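PDB 5HFI: DSBA-like thioredoxin domain-containing protein from Pseudomonas aeruginosa PAO1, which probably acts as a cytosolic disulfide reductase of the thioredoxin superfamily and binds glutathione. Local coordinates for residues 81-84 with 85-89. Sequence-based numbering, arbitrary orientation.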
# COMPACT_ATOMS: atom_id res chain seq x y z
N TYR A 81 -16.29 -5.92 4.56
CA TYR A 81 -15.73 -4.58 4.67
C TYR A 81 -16.84 -3.53 4.72
O TYR A 81 -16.90 -2.73 5.67
CB TYR A 81 -14.78 -4.31 3.50
CG TYR A 81 -14.39 -2.86 3.33
CD1 TYR A 81 -14.90 -2.10 2.29
CD2 TYR A 81 -13.52 -2.25 4.22
CE1 TYR A 81 -14.55 -0.77 2.13
CE2 TYR A 81 -13.16 -0.92 4.08
CZ TYR A 81 -13.68 -0.19 3.03
OH TYR A 81 -13.32 1.13 2.88
N PHE A 82 -17.72 -3.52 3.72
CA PHE A 82 -18.81 -2.55 3.66
C PHE A 82 -19.70 -2.64 4.89
O PHE A 82 -20.03 -1.63 5.51
CB PHE A 82 -19.64 -2.76 2.39
CG PHE A 82 -19.01 -2.21 1.14
CD1 PHE A 82 -18.36 -0.99 1.15
CD2 PHE A 82 -19.08 -2.92 -0.04
CE1 PHE A 82 -17.79 -0.49 -0.00
CE2 PHE A 82 -18.52 -2.42 -1.20
CZ PHE A 82 -17.87 -1.20 -1.18
N ASP A 83 -20.13 -3.86 5.24
CA ASP A 83 -21.14 -4.06 6.27
C ASP A 83 -20.57 -4.69 7.53
O ASP A 83 -21.34 -5.08 8.42
CB ASP A 83 -22.28 -4.92 5.71
CG ASP A 83 -23.00 -4.24 4.56
OD1 ASP A 83 -23.16 -3.00 4.60
OD2 ASP A 83 -23.40 -4.95 3.61
N GLY A 84 -19.25 -4.81 7.64
CA GLY A 84 -18.65 -5.36 8.84
C GLY A 84 -17.64 -4.43 9.47
O GLY A 84 -17.85 -3.90 10.57
N LEU A 85 -16.52 -4.21 8.77
CA LEU A 85 -15.45 -3.37 9.31
C LEU A 85 -15.89 -1.91 9.40
O LEU A 85 -15.73 -1.27 10.45
CB LEU A 85 -14.20 -3.50 8.44
CG LEU A 85 -12.97 -2.73 8.91
CD1 LEU A 85 -12.54 -3.22 10.27
CD2 LEU A 85 -11.85 -2.87 7.90
N LEU A 86 -16.44 -1.37 8.32
CA LEU A 86 -16.87 0.03 8.31
C LEU A 86 -18.05 0.27 9.24
O LEU A 86 -18.40 1.43 9.47
CB LEU A 86 -17.21 0.46 6.89
CG LEU A 86 -15.97 0.74 6.04
CD1 LEU A 86 -16.34 1.26 4.67
CD2 LEU A 86 -15.06 1.72 6.77
N ARG A 87 -18.65 -0.78 9.78
CA ARG A 87 -19.71 -0.69 10.75
C ARG A 87 -19.24 -1.00 12.17
O ARG A 87 -20.03 -0.88 13.11
CB ARG A 87 -20.85 -1.63 10.36
CG ARG A 87 -21.29 -1.51 8.90
CD ARG A 87 -22.69 -0.94 8.80
NE ARG A 87 -23.28 -1.02 7.47
CZ ARG A 87 -24.23 -0.20 7.03
NH1 ARG A 87 -24.70 0.76 7.82
NH2 ARG A 87 -24.72 -0.35 5.81
N ASP A 88 -17.97 -1.38 12.33
CA ASP A 88 -17.42 -1.78 13.62
C ASP A 88 -16.92 -0.55 14.36
O ASP A 88 -15.93 0.06 13.97
CB ASP A 88 -16.30 -2.80 13.42
CG ASP A 88 -15.65 -3.22 14.73
OD1 ASP A 88 -14.52 -3.76 14.69
OD2 ASP A 88 -16.26 -3.03 15.80
N THR A 89 -17.60 -0.20 15.46
CA THR A 89 -17.26 1.01 16.20
C THR A 89 -15.88 0.91 16.85
O THR A 89 -15.19 1.93 16.99
CB THR A 89 -18.34 1.28 17.26
OG1 THR A 89 -19.54 1.70 16.60
CG2 THR A 89 -17.91 2.36 18.23
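The carbonyl oxygen of Y81 receives the backbone N-H of L86, five residues on, in a nearly straight bond of 3.0 Å from N to O (N-H...O angle 170°). This i to i+5 link is the wider, pi-type closure with which helix 79-85 ends. A type I turn from L85 to D88, in which D88 N donates to L85 O at 2.9 Å, overlaps this closure and leads the chain off the helix; R87 N reaches G84 O only weakly.

The same winding brings L86 over one face of the Y81 ring. Its CD1 methyl makes a CH-pi contact 3.9 Å from the ring centroid and comes within 3.4 Å of Y81 CZ, whereas L85 CD2 lies at the ring's edge, 4.1 Å from Y81 CD2. With CG anti to the backbone N (chi1 167°), the Y81 side chain slants across both leucines, and its hydroxyl is hydrogen-bonded to D66.

On the more exposed side, D83 and R87 run side by side. A single carboxylate oxygen, D83 OD1, meets the guanidinium edge in a salt bridge of two weak bonds, from R87 NH2 (3.3 Å) and R87 NE.

The contact belongs to the helical part of this DsbA-like thioredoxin fold: helix 64-73 borders F82, helix 56-59 packs on L86, and H123 and Y124 of helix 112-124 meet the Y81 ring. The Y81 side chain is about 10 Å from the bound glutathione; D88 is hydrogen-bonded to S90 and salt-bridged to R129 as the chain leads toward helix 96-109.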